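Local atomic coordinates of calreticulin, putative (PDB entry 5HCF), a protein that probably acts as a lectin-like chaperone, whose globular domain of legume lectin fold binds both carbohydrate and peptide. Residues 30-35 and 76-81; 145-150 and 161-166; 24-29 and 52-57; 87-92 and 212-217. All blocks are in the same frame, centred on the assembly; numbering follows the deposited sequence.

Interaction 1 of 4, residues 30-35 and 76-81; sequences AGKFYA and KHEQDL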
loop_
_atom_site.group_PDB
_atom_site.type_symbol
_atom_site.label_atom_id
_atom_site.label_comp_id
_atom_site.label_asym_id
_atom_site.label_seq_id
_atom_site.Cartn_x
_atom_site.Cartn_y
_atom_site.Cartn_z
ATOM N N ALA A 30 -9.393 17.293 -4.361
ATOM C CA ALA A 30 -8.219 17.770 -3.638
ATOM C C ALA A 30 -8.448 17.882 -2.129
ATOM O O ALA A 30 -7.520 18.195 -1.385
ATOM C CB ALA A 30 -7.772 19.106 -4.202
ATOM N N GLY A 31 -9.681 17.660 -1.683
ATOM C CA GLY A 31 -9.997 17.709 -0.263
ATOM C C GLY A 31 -10.387 19.091 0.237
ATOM O O GLY A 31 -10.407 20.046 -0.538
ATOM N N LYS A 32 -10.698 19.203 1.530
ATOM C CA LYS A 32 -11.035 20.499 2.128
ATOM C C LYS A 32 -9.884 21.498 2.104
ATOM O O LYS A 32 -10.100 22.693 1.906
ATOM C CB LYS A 32 -11.487 20.343 3.580
ATOM C CG LYS A 32 -12.714 19.494 3.810
ATOM C CD LYS A 32 -13.205 19.715 5.233
ATOM C CE LYS A 32 -12.099 19.372 6.226
ATOM N NZ LYS A 32 -12.561 19.373 7.639
ATOM N N PHE A 33 -8.666 21.011 2.320
ATOM C CA PHE A 33 -7.479 21.848 2.187
ATOM C C PHE A 33 -6.431 21.119 1.356
ATOM O O PHE A 33 -6.387 19.890 1.341
ATOM C CB PHE A 33 -6.912 22.216 3.562
ATOM C CG PHE A 33 -6.233 21.076 4.258
ATOM C CD1 PHE A 33 -6.971 20.123 4.933
ATOM C CD2 PHE A 33 -4.853 20.960 4.237
ATOM C CE1 PHE A 33 -6.349 19.072 5.570
ATOM C CE2 PHE A 33 -4.225 19.909 4.876
ATOM C CZ PHE A 33 -4.974 18.965 5.543
ATOM N N TYR A 34 -5.587 21.875 0.663
ATOM C CA TYR A 34 -4.653 21.279 -0.284
ATOM C C TYR A 34 -3.463 22.189 -0.574
ATOM O O TYR A 34 -3.575 23.415 -0.513
ATOM C CB TYR A 34 -5.382 20.947 -1.587
ATOM C CG TYR A 34 -6.323 22.046 -2.018
ATOM C CD1 TYR A 34 -5.846 23.175 -2.672
ATOM C CD2 TYR A 34 -7.684 21.968 -1.753
ATOM C CE1 TYR A 34 -6.695 24.188 -3.059
ATOM C CE2 TYR A 34 -8.544 22.983 -2.137
ATOM C CZ TYR A 34 -8.042 24.090 -2.790
ATOM O OH TYR A 34 -8.884 25.106 -3.180
ATOM N N ALA A 35 -2.325 21.577 -0.888
ATOM C CA ALA A 35 -1.140 22.318 -1.305
ATOM C C ALA A 35 -1.358 22.974 -2.669
ATOM O O ALA A 35 -0.889 24.085 -2.921
ATOM C CB ALA A 35 0.075 21.401 -1.342
ATOM N N LYS A 76 -4.054 10.465 2.333
ATOM C CA LYS A 76 -4.246 11.617 3.199
ATOM C C LYS A 76 -5.531 11.443 3.992
ATOM O O LYS A 76 -6.618 11.414 3.418
ATOM C CB LYS A 76 -4.284 12.913 2.387
ATOM C CG LYS A 76 -4.445 14.164 3.238
ATOM C CD LYS A 76 -4.871 15.375 2.417
ATOM C CE LYS A 76 -4.677 16.659 3.207
ATOM N NZ LYS A 76 -5.553 17.750 2.715
ATOM N N HIS A 77 -5.398 11.296 5.305
ATOM C CA HIS A 77 -6.552 11.184 6.190
ATOM C C HIS A 77 -6.854 12.527 6.849
ATOM O O HIS A 77 -6.587 12.712 8.037
ATOM C CB HIS A 77 -6.307 10.130 7.271
ATOM C CG HIS A 77 -6.058 8.753 6.734
ATOM N ND1 HIS A 77 -6.925 8.121 5.877
ATOM C CD2 HIS A 77 -5.034 7.892 6.949
ATOM C CE1 HIS A 77 -6.449 6.919 5.581
ATOM N NE2 HIS A 77 -5.305 6.760 6.217
ATOM N N GLU A 78 -7.415 13.456 6.081
ATOM C CA GLU A 78 -7.674 14.813 6.566
ATOM C C GLU A 78 -8.931 14.908 7.429
ATOM O O GLU A 78 -9.186 15.936 8.059
ATOM C CB GLU A 78 -7.790 15.781 5.382
ATOM C CG GLU A 78 -8.778 15.341 4.309
ATOM C CD GLU A 78 -9.205 16.478 3.391
ATOM O OE1 GLU A 78 -8.352 17.322 3.045
ATOM O OE2 GLU A 78 -10.395 16.523 3.008
ATOM N N GLN A 79 -9.696 13.824 7.473
ATOM C CA GLN A 79 -11.014 13.829 8.103
ATOM C C GLN A 79 -11.041 13.613 9.621
ATOM O O GLN A 79 -12.115 13.672 10.220
ATOM C CB GLN A 79 -11.908 12.783 7.434
ATOM C CG GLN A 79 -11.501 11.355 7.694
ATOM C CD GLN A 79 -10.609 10.811 6.594
ATOM O OE1 GLN A 79 -9.764 11.524 6.053
ATOM N NE2 GLN A 79 -10.802 9.545 6.251
ATOM N N ASP A 80 -9.884 13.366 10.236
ATOM C CA ASP A 80 -9.824 12.902 11.629
ATOM C C ASP A 80 -10.270 11.456 11.679
ATOM O O ASP A 80 -11.344 11.131 12.178
ATOM C CB ASP A 80 -10.689 13.751 12.570
ATOM C CG ASP A 80 -10.050 15.079 12.914
ATOM O OD1 ASP A 80 -8.814 15.110 13.096
ATOM O OD2 ASP A 80 -10.787 16.088 13.016
ATOM N N LEU A 81 -9.419 10.587 11.158
ATOM C CA LEU A 81 -9.742 9.180 11.082
ATOM C C LEU A 81 -9.625 8.558 12.467
ATOM O O LEU A 81 -8.655 8.802 13.178
ATOM C CB LEU A 81 -8.811 8.481 10.086
ATOM C CG LEU A 81 -9.029 6.997 9.796
ATOM C CD1 LEU A 81 -10.369 6.773 9.118
ATOM C CD2 LEU A 81 -7.899 6.464 8.938
#

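Interaction 2 of 4, residues 145-150 and 161-166; sequences THVYTL and FLDGES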
loop_
_atom_site.group_PDB
_atom_site.type_symbol
_atom_site.label_atom_id
_atom_site.label_comp_id
_atom_site.label_asym_id
_atom_site.label_seq_id
_atom_site.Cartn_x
_atom_site.Cartn_y
_atom_site.Cartn_z
ATOM N N THR A 145 -0.647 14.522 4.230
ATOM C CA THR A 145 -0.374 13.463 3.269
ATOM C C THR A 145 0.870 12.679 3.672
ATOM O O THR A 145 1.907 13.261 3.981
ATOM C CB THR A 145 -0.176 14.020 1.844
ATOM O OG1 THR A 145 -1.407 14.571 1.368
ATOM C CG2 THR A 145 0.281 12.918 0.887
ATOM N N HIS A 146 0.760 11.354 3.672
ATOM C CA HIS A 146 1.910 10.502 3.937
ATOM C C HIS A 146 2.104 9.488 2.820
ATOM O O HIS A 146 1.138 9.031 2.206
ATOM C CB HIS A 146 1.760 9.796 5.284
ATOM C CG HIS A 146 1.684 10.741 6.442
ATOM N ND1 HIS A 146 2.791 11.390 6.945
ATOM C CD2 HIS A 146 0.635 11.146 7.194
ATOM C CE1 HIS A 146 2.426 12.160 7.954
ATOM N NE2 HIS A 146 1.123 12.029 8.127
ATOM N N VAL A 147 3.362 9.155 2.554
ATOM C CA VAL A 147 3.713 8.262 1.455
ATOM C C VAL A 147 4.272 6.942 1.975
ATOM O O VAL A 147 5.108 6.922 2.878
ATOM C CB VAL A 147 4.752 8.911 0.518
ATOM C CG1 VAL A 147 4.989 8.037 -0.714
ATOM C CG2 VAL A 147 4.307 10.310 0.118
ATOM N N TYR A 148 3.816 5.840 1.391
ATOM C CA TYR A 148 4.274 4.522 1.806
ATOM C C TYR A 148 4.936 3.813 0.636
ATOM O O TYR A 148 4.309 3.565 -0.391
ATOM C CB TYR A 148 3.111 3.701 2.364
ATOM C CG TYR A 148 2.383 4.421 3.478
ATOM C CD1 TYR A 148 1.400 5.363 3.196
ATOM C CD2 TYR A 148 2.691 4.175 4.812
ATOM C CE1 TYR A 148 0.738 6.028 4.207
ATOM C CE2 TYR A 148 2.035 4.834 5.829
ATOM C CZ TYR A 148 1.061 5.762 5.522
ATOM O OH TYR A 148 0.401 6.424 6.531
ATOM N N THR A 149 6.216 3.499 0.803
ATOM C CA THR A 149 7.014 2.921 -0.270
ATOM C C THR A 149 7.663 1.622 0.180
ATOM O O THR A 149 8.213 1.543 1.277
ATOM C CB THR A 149 8.116 3.896 -0.744
ATOM O OG1 THR A 149 7.535 5.161 -1.086
ATOM C CG2 THR A 149 8.838 3.333 -1.950
ATOM N N LEU A 150 7.589 0.603 -0.670
ATOM C CA LEU A 150 8.150 -0.704 -0.352
ATOM C C LEU A 150 9.108 -1.170 -1.435
ATOM O O LEU A 150 8.766 -1.191 -2.619
ATOM C CB LEU A 150 7.046 -1.748 -0.174
ATOM C CG LEU A 150 7.550 -3.151 0.170
ATOM C CD1 LEU A 150 8.384 -3.111 1.439
ATOM C CD2 LEU A 150 6.414 -4.140 0.302
ATOM N N PHE A 161 9.722 2.644 3.338
ATOM C CA PHE A 161 9.905 4.079 3.492
ATOM C C PHE A 161 8.590 4.756 3.830
ATOM O O PHE A 161 7.564 4.490 3.203
ATOM C CB PHE A 161 10.486 4.687 2.213
ATOM C CG PHE A 161 11.814 4.115 1.822
ATOM C CD1 PHE A 161 11.895 2.889 1.180
ATOM C CD2 PHE A 161 12.985 4.809 2.085
ATOM C CE1 PHE A 161 13.116 2.358 0.824
ATOM C CE2 PHE A 161 14.211 4.287 1.726
ATOM C CZ PHE A 161 14.276 3.061 1.094
ATOM N N LEU A 162 8.626 5.640 4.819
ATOM C CA LEU A 162 7.476 6.473 5.129
ATOM C C LEU A 162 7.869 7.926 4.901
ATOM O O LEU A 162 8.852 8.402 5.468
ATOM C CB LEU A 162 7.007 6.243 6.567
ATOM C CG LEU A 162 5.598 6.730 6.913
ATOM C CD1 LEU A 162 4.944 5.751 7.876
ATOM C CD2 LEU A 162 5.626 8.126 7.501
ATOM N N ASP A 163 7.112 8.614 4.051
ATOM C CA ASP A 163 7.414 9.993 3.672
ATOM C C ASP A 163 8.837 10.147 3.144
ATOM O O ASP A 163 9.505 11.141 3.419
ATOM C CB ASP A 163 7.200 10.933 4.855
ATOM C CG ASP A 163 5.772 10.938 5.339
ATOM O OD1 ASP A 163 4.873 10.611 4.536
ATOM O OD2 ASP A 163 5.548 11.266 6.520
ATOM N N GLY A 164 9.295 9.154 2.387
ATOM C CA GLY A 164 10.587 9.219 1.729
ATOM C C GLY A 164 11.745 8.759 2.588
ATOM O O GLY A 164 12.843 8.531 2.085
ATOM N N GLU A 165 11.502 8.617 3.886
ATOM C CA GLU A 165 12.547 8.231 4.815
ATOM C C GLU A 165 12.440 6.776 5.218
ATOM O O GLU A 165 11.345 6.269 5.460
ATOM N N SER A 166 13.585 6.104 5.289
ATOM C CA SER A 166 13.638 4.701 5.678
ATOM C C SER A 166 13.133 4.485 7.107
ATOM O O SER A 166 13.628 5.107 8.052
ATOM C CB SER A 166 15.071 4.174 5.541
ATOM O OG SER A 166 15.129 2.778 5.767
HETATM O O HOH W 1 7.662 7.018 1.137
#

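Interaction 3 of 4, residues 24-29 and 52-57; sequences GKVEIS and YALSTA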
loop_
_atom_site.group_PDB
_atom_site.type_symbol
_atom_site.label_atom_id
_atom_site.label_comp_id
_atom_site.label_asym_id
_atom_site.label_seq_id
_atom_site.Cartn_x
_atom_site.Cartn_y
_atom_site.Cartn_z
ATOM N N GLY A 24 -19.056 2.142 -1.263
ATOM C CA GLY A 24 -19.041 3.585 -1.107
ATOM C C GLY A 24 -18.692 4.321 -2.383
ATOM O O GLY A 24 -18.061 3.763 -3.278
ATOM N N LYS A 25 -19.110 5.579 -2.471
ATOM C CA LYS A 25 -18.821 6.376 -3.656
ATOM C C LYS A 25 -17.460 7.053 -3.546
ATOM O O LYS A 25 -17.056 7.496 -2.471
ATOM C CB LYS A 25 -19.919 7.426 -3.873
ATOM C CG LYS A 25 -19.547 8.542 -4.843
ATOM C CD LYS A 25 -20.442 9.762 -4.656
ATOM C CE LYS A 25 -19.907 10.971 -5.415
ATOM N NZ LYS A 25 -20.614 12.229 -5.042
ATOM N N VAL A 26 -16.757 7.127 -4.670
ATOM C CA VAL A 26 -15.462 7.787 -4.719
ATOM C C VAL A 26 -15.481 8.883 -5.774
ATOM O O VAL A 26 -16.295 8.856 -6.697
ATOM C CB VAL A 26 -14.315 6.796 -5.026
ATOM C CG1 VAL A 26 -14.345 5.618 -4.054
ATOM C CG2 VAL A 26 -14.384 6.322 -6.475
ATOM N N GLU A 27 -14.573 9.842 -5.637
ATOM C CA GLU A 27 -14.485 10.950 -6.578
ATOM C C GLU A 27 -13.055 11.465 -6.677
ATOM O O GLU A 27 -12.242 11.247 -5.782
ATOM C CB GLU A 27 -15.413 12.088 -6.156
ATOM C CG GLU A 27 -14.894 12.852 -4.953
ATOM C CD GLU A 27 -15.856 13.910 -4.473
ATOM O OE1 GLU A 27 -16.817 14.223 -5.210
ATOM O OE2 GLU A 27 -15.640 14.431 -3.361
ATOM N N ILE A 28 -12.755 12.151 -7.772
ATOM C CA ILE A 28 -11.493 12.859 -7.898
ATOM C C ILE A 28 -11.629 14.202 -7.190
ATOM O O ILE A 28 -12.535 14.980 -7.493
ATOM C CB ILE A 28 -11.101 13.069 -9.376
ATOM C CG1 ILE A 28 -10.931 11.719 -10.085
ATOM C CG2 ILE A 28 -9.848 13.927 -9.484
ATOM C CD1 ILE A 28 -9.909 10.792 -9.445
ATOM N N SER A 29 -10.731 14.481 -6.251
ATOM C CA SER A 29 -10.851 15.678 -5.424
ATOM C C SER A 29 -9.561 16.013 -4.684
ATOM O O SER A 29 -8.743 15.133 -4.413
ATOM C CB SER A 29 -11.990 15.511 -4.417
ATOM O OG SER A 29 -11.768 16.317 -3.274
ATOM N N TYR A 52 -15.223 -0.110 0.602
ATOM C CA TYR A 52 -14.843 0.327 -0.734
ATOM C C TYR A 52 -14.125 -0.812 -1.458
ATOM O O TYR A 52 -13.404 -1.592 -0.841
ATOM C CB TYR A 52 -13.964 1.581 -0.663
ATOM C CG TYR A 52 -14.685 2.788 -0.101
ATOM C CD1 TYR A 52 -14.890 2.930 1.271
ATOM C CD2 TYR A 52 -15.166 3.785 -0.942
ATOM C CE1 TYR A 52 -15.555 4.035 1.785
ATOM C CE2 TYR A 52 -15.831 4.890 -0.438
ATOM C CZ TYR A 52 -16.025 5.012 0.923
ATOM O OH TYR A 52 -16.691 6.116 1.411
ATOM N N ALA A 53 -14.342 -0.913 -2.763
ATOM C CA ALA A 53 -13.710 -1.956 -3.565
ATOM C C ALA A 53 -13.703 -1.562 -5.034
ATOM O O ALA A 53 -14.688 -1.759 -5.743
ATOM C CB ALA A 53 -14.423 -3.284 -3.379
ATOM N N LEU A 54 -12.579 -1.012 -5.479
ATOM C CA LEU A 54 -12.389 -0.653 -6.878
ATOM C C LEU A 54 -10.953 -0.938 -7.313
ATOM O O LEU A 54 -10.025 -0.913 -6.503
ATOM C CB LEU A 54 -12.774 0.814 -7.110
ATOM C CG LEU A 54 -12.153 1.906 -6.231
ATOM C CD1 LEU A 54 -10.738 2.239 -6.635
ATOM C CD2 LEU A 54 -13.017 3.160 -6.263
ATOM N N SER A 55 -10.779 -1.212 -8.599
ATOM C CA SER A 55 -9.503 -1.705 -9.106
ATOM C C SER A 55 -9.250 -1.261 -10.537
ATOM O O SER A 55 -10.164 -0.835 -11.244
ATOM C CB SER A 55 -9.450 -3.237 -9.027
ATOM O OG SER A 55 -10.652 -3.823 -9.501
ATOM N N THR A 56 -7.994 -1.349 -10.952
ATOM C CA THR A 56 -7.633 -1.084 -12.335
ATOM C C THR A 56 -6.558 -2.078 -12.757
ATOM O O THR A 56 -5.804 -2.582 -11.924
ATOM C CB THR A 56 -7.132 0.359 -12.539
ATOM O OG1 THR A 56 -7.036 0.639 -13.941
ATOM C CG2 THR A 56 -5.775 0.558 -11.882
ATOM N N ALA A 57 -6.495 -2.365 -14.050
ATOM C CA ALA A 57 -5.541 -3.336 -14.562
ATOM C C ALA A 57 -4.269 -2.654 -15.035
ATOM O O ALA A 57 -4.319 -1.586 -15.653
ATOM C CB ALA A 57 -6.161 -4.146 -15.691
#

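Interaction 4 of 4, residues 87-92 and 212-217; sequences YIKLLP and GIDVWQ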
loop_
_atom_site.group_PDB
_atom_site.type_symbol
_atom_site.label_atom_id
_atom_site.label_comp_id
_atom_site.label_asym_id
_atom_site.label_seq_id
_atom_site.Cartn_x
_atom_site.Cartn_y
_atom_site.Cartn_z
ATOM N N TYR A 87 -4.857 1.258 2.845
ATOM C CA TYR A 87 -3.883 0.381 2.211
ATOM C C TYR A 87 -4.359 -0.081 0.837
ATOM O O TYR A 87 -5.561 -0.141 0.575
ATOM C CB TYR A 87 -3.613 -0.829 3.102
ATOM C CG TYR A 87 -4.873 -1.536 3.555
ATOM C CD1 TYR A 87 -5.476 -2.507 2.758
ATOM C CD2 TYR A 87 -5.464 -1.229 4.775
ATOM C CE1 TYR A 87 -6.635 -3.156 3.168
ATOM C CE2 TYR A 87 -6.619 -1.872 5.192
ATOM C CZ TYR A 87 -7.198 -2.833 4.387
ATOM O OH TYR A 87 -8.344 -3.469 4.806
ATOM N N ILE A 88 -3.410 -0.421 -0.030
ATOM C CA ILE A 88 -3.726 -0.926 -1.362
ATOM C C ILE A 88 -3.333 -2.395 -1.489
ATOM O O ILE A 88 -2.621 -2.933 -0.634
ATOM C CB ILE A 88 -3.010 -0.128 -2.471
ATOM C CG1 ILE A 88 -1.515 -0.469 -2.483
ATOM C CG2 ILE A 88 -3.236 1.364 -2.287
ATOM C CD1 ILE A 88 -0.751 0.126 -3.645
ATOM N N LYS A 89 -3.801 -3.036 -2.557
ATOM C CA LYS A 89 -3.476 -4.433 -2.824
ATOM C C LYS A 89 -2.958 -4.627 -4.244
ATOM O O LYS A 89 -3.415 -3.966 -5.178
ATOM C CB LYS A 89 -4.703 -5.321 -2.603
ATOM C CG LYS A 89 -5.219 -5.354 -1.166
ATOM C CD LYS A 89 -6.444 -6.248 -1.068
ATOM C CE LYS A 89 -6.787 -6.573 0.367
ATOM N NZ LYS A 89 -7.972 -7.468 0.450
ATOM N N LEU A 90 -2.013 -5.548 -4.401
ATOM C CA LEU A 90 -1.538 -5.940 -5.723
ATOM C C LEU A 90 -1.962 -7.385 -5.976
ATOM O O LEU A 90 -1.649 -8.276 -5.186
ATOM C CB LEU A 90 -0.019 -5.779 -5.830
ATOM C CG LEU A 90 0.542 -4.422 -5.390
ATOM C CD1 LEU A 90 2.054 -4.392 -5.516
ATOM C CD2 LEU A 90 -0.081 -3.293 -6.192
ATOM N N LEU A 91 -2.685 -7.615 -7.069
ATOM C CA LEU A 91 -3.334 -8.903 -7.277
ATOM C C LEU A 91 -2.985 -9.533 -8.614
ATOM O O LEU A 91 -2.835 -8.832 -9.617
ATOM C CB LEU A 91 -4.854 -8.750 -7.181
ATOM C CG LEU A 91 -5.423 -7.885 -6.053
ATOM C CD1 LEU A 91 -5.721 -6.471 -6.529
ATOM C CD2 LEU A 91 -6.674 -8.522 -5.467
ATOM N N PRO A 92 -2.861 -10.872 -8.628
ATOM C CA PRO A 92 -2.787 -11.658 -9.863
ATOM C C PRO A 92 -4.158 -11.705 -10.534
ATOM O O PRO A 92 -5.098 -11.126 -9.989
ATOM C CB PRO A 92 -2.346 -13.041 -9.378
ATOM C CG PRO A 92 -2.848 -13.119 -7.985
ATOM C CD PRO A 92 -2.754 -11.721 -7.428
ATOM N N GLY A 212 -5.756 -2.816 -6.502
ATOM C CA GLY A 212 -7.086 -2.589 -5.973
ATOM C C GLY A 212 -7.087 -1.890 -4.634
ATOM O O GLY A 212 -6.164 -2.048 -3.835
ATOM N N ILE A 213 -8.135 -1.111 -4.391
ATOM C CA ILE A 213 -8.350 -0.505 -3.090
ATOM C C ILE A 213 -9.552 -1.156 -2.436
ATOM O O ILE A 213 -10.687 -0.991 -2.879
ATOM C CB ILE A 213 -8.561 1.017 -3.181
ATOM C CG1 ILE A 213 -7.235 1.713 -3.491
ATOM C CG2 ILE A 213 -9.122 1.555 -1.883
ATOM C CD1 ILE A 213 -7.380 3.143 -3.969
ATOM N N ASP A 214 -9.279 -1.914 -1.385
ATOM C CA ASP A 214 -10.301 -2.652 -0.662
ATOM C C ASP A 214 -10.196 -2.289 0.812
ATOM O O ASP A 214 -9.409 -2.884 1.553
ATOM C CB ASP A 214 -10.122 -4.157 -0.877
ATOM C CG ASP A 214 -10.874 -4.988 0.139
ATOM O OD1 ASP A 214 -12.000 -4.601 0.516
ATOM O OD2 ASP A 214 -10.318 -6.018 0.584
ATOM N N VAL A 215 -10.971 -1.295 1.236
ATOM C CA VAL A 215 -10.878 -0.812 2.612
ATOM C C VAL A 215 -12.242 -0.557 3.233
ATOM O O VAL A 215 -13.228 -0.350 2.532
ATOM C CB VAL A 215 -10.057 0.494 2.710
ATOM C CG1 VAL A 215 -8.662 0.284 2.175
ATOM C CG2 VAL A 215 -10.755 1.623 1.969
ATOM N N TRP A 216 -12.280 -0.579 4.561
ATOM C CA TRP A 216 -13.446 -0.161 5.325
ATOM C C TRP A 216 -13.139 1.161 6.014
ATOM O O TRP A 216 -12.056 1.335 6.567
ATOM C CB TRP A 216 -13.836 -1.232 6.352
ATOM C CG TRP A 216 -14.635 -0.711 7.517
ATOM C CD1 TRP A 216 -14.156 -0.329 8.738
ATOM C CD2 TRP A 216 -16.053 -0.511 7.566
ATOM N NE1 TRP A 216 -15.185 0.091 9.543
ATOM C CE2 TRP A 216 -16.362 -0.009 8.847
ATOM C CE3 TRP A 216 -17.092 -0.709 6.650
ATOM C CZ2 TRP A 216 -17.664 0.297 9.236
ATOM C CZ3 TRP A 216 -18.384 -0.405 7.039
ATOM C CH2 TRP A 216 -18.658 0.093 8.320
ATOM N N GLN A 217 -14.084 2.095 5.961
ATOM C CA GLN A 217 -13.920 3.382 6.631
ATOM C C GLN A 217 -15.158 3.800 7.412
ATOM O O GLN A 217 -16.261 3.853 6.866
ATOM C CB GLN A 217 -13.569 4.492 5.636
ATOM C CG GLN A 217 -12.104 4.558 5.238
ATOM C CD GLN A 217 -11.752 5.885 4.592
ATOM O OE1 GLN A 217 -12.216 6.203 3.504
ATOM N NE2 GLN A 217 -10.945 6.677 5.279
HETATM O O HOH W 2 -7.044 -2.586 -0.066
#

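Interaction 1 of 4, residues 30-35 and 76-81
Lys76 puts its ammonium group over one face of Phe33. This is a cation-pi contact in the legume lectin fold, made between the loop after strand 26-29 and the end of strand 69-76 with the loop that follows. NZ of Lys76 lies 3.1 Å from the centroid of the Phe33 ring and only 14° off its normal. The lysine chain is extended (chi1 -178°), which carries NZ from its own strand to the middle of the ring. The same NZ forms a salt bridge of 2.9 Å with OE1 of Glu78, on the anti side of that oxygen. It also comes 2.7 Å from O of Phe33. The ammonium group thus meets the ring face and, roughly at right angles to it, the Glu78 carboxylate. The other oxygen, OE2, turns to the 30-35 loop. The carboxylate lies against CA of Gly31, which has no side chain to push it off, and CB of Glu78 packs 3.6 Å from CE1 of Phe33. Helix 248-260 touches this compact part too, with Leu255 and Met258 on Phe33 and Glu251 on Lys76.

The outer side is looser. Lys32 is exposed, and its side chain touches Glu78 only through CB and CG. The chain bends at chi3, and its NZ stays 5.9 Å from OE2 of Glu78, too far for an ion pair. The backbone of the same residue is better anchored: N of Lys32 donates to the syn lone pair of Glu78 OE2 at 3.1 Å, with a nearly straight N-H...O angle of 167°.

Interaction 2 of 4, residues 145-150 and 161-166
His146 and Asp163 share the shortest side-chain bond here: ND1 donates to OD2 at 2.8 Å. The oxygen uses its syn lone pair and lies 5° out of the imidazole plane, with ring and carboxylate nearly coplanar. NE2 of His146 bonds Asp142, so both ring nitrogens meet carboxylates, which may favour the charged form of the ring. OD1 of Asp163 takes the backbone N of Val147 at 2.9 Å, almost end-on to its C-O bond. The carboxylate thus bridges a side chain and a main chain. Asp163 N returns a bond to Val147 O. Further along, Thr149 and Phe161 form an antiparallel hydrogen-bonded pair, with Phe161 N to Thr149 O at 2.8 Å.

These bonds join strands 145-152 and 157-162 as a beta hairpin. A type I' turn from Leu162 to Glu165 then leads into strand 165-171, and Asp163 reaches back from that turn. A water bonds Gly164 N and Thr149 OG1, and more weakly Val147 O; Ser72 also bonds that hydroxyl.

Packing lies on both faces. Tyr148 and Leu162 run side by side, CE2 to CD1 3.7 Å. On the other face, the CB atoms of Thr149 and Phe161 are 3.9 Å apart.

Interaction 3 of 4, residues 24-29 and 52-57
The ring of Tyr52 is met by three consecutive residues of the 24-29 segment, one over a face and two at the edge. Gly24 lies over one face, with CA 4.0 Å from the ring centroid and 29° off the normal, a CH-pi contact. It has no side chain to hold its backbone away from the ring. Lys25 presents its carbonyl at the edge, in the ring plane, with O 3.5 Å from CE2 of Tyr52. Val26 also comes to the edge: its CG1 packs 3.7 Å from CD2, and the valine and the tyrosine pass alongside, pointing opposite ways. CG of Tyr52 stands opposite its own carbonyl carbon (chi1 -65°), which swings the ring toward Gly24. Beside it, Val26 and Leu54 meet by their methyl ends, and CG2 of Val26 is 3.5 Å from CD2 of Leu54.

Strand 26-29 and strand 50-62 belong to different antiparallel sheets of the lectin-like beta sandwich. The contact joins the two layers, with Leu43 and Leu45 of strand 42-45 also touching Val26. The hydroxyl of Tyr52 is bonded to Glu47 O and Ser220 OG, so the ring is tied down at its far end.

Between the two segments the contact is carried by apolar groups and the ring. The carbonyl of Lys25, also bonded to Thr46, faces the weakly positive rim of the ring, which is probably mildly favourable.

Interaction 4 of 4, residues 87-92 and 212-217
One water is gripped by three backbone atoms of Tyr87 and Asp214. It accepts from Asp214 N at 2.7 Å and donates to Tyr87 O and to Asp214 O. It spans the two segments where their direct pairing stops. Next to it, Lys89 and Gly212 form an antiparallel hydrogen-bonded pair. N of Lys89 meets O of Gly212 at 2.9 Å, and N of Gly212 donates back to O of Lys89 at the same length.

Lys89, Asp214 and Tyr87 continue the link on one side of the sheet. Lys89 is extended beyond CG, and this lets NZ reach OD2 of Asp214 in a salt bridge of 2.8 Å, on the anti side of the oxygen. Tyr87 lies alongside. Val215, whose CB points to the Ile213 side, puts CG1 over the face of its ring, 4.0 Å from the centroid and 8° off the normal, a CH-pi contact. Asp214 O comes obliquely to the same ring, 3.2 Å from CE1. On the other side of the sheet, Ile88 CG2 touches Ile213 CG1 at 4.2 Å, and Phe73 and Phe224 of the facing sheet cover these isoleucines.

Around Tyr87 lie Met108, Asp112 and His121, the last with its ring edge-to-face. A bound acetic acid, probably from the crystallisation liquor, is about 3 Å from the Tyr87 side chain. The placing of this tyrosine, lysine and aspartate on the concave sheet is consistent with the glycan-binding site of calreticulin relatives.

Interactions 3 and 4 are closest, with centres about 10 Å apart. Strands 50-62 and 208-217 are neighbours in one sheet, and Tyr52 N to Val215 O and Leu54 O to Ile213 N, both 2.8 Å, are probable hydrogen bonds between them. Interaction 4 lies at the probable glycan site, beside the acetic acid. Interaction 2 belongs to the other sheet; its centre is about 18 Å from that of interaction 4, and the two do not touch. Interaction 1 lies at the end of strand 69-76. Its segment 30-35 follows directly on segment 24-29 of interaction 3, and it touches interaction 2 where Lys76 CB lies 3.5 Å from Thr145 OG1.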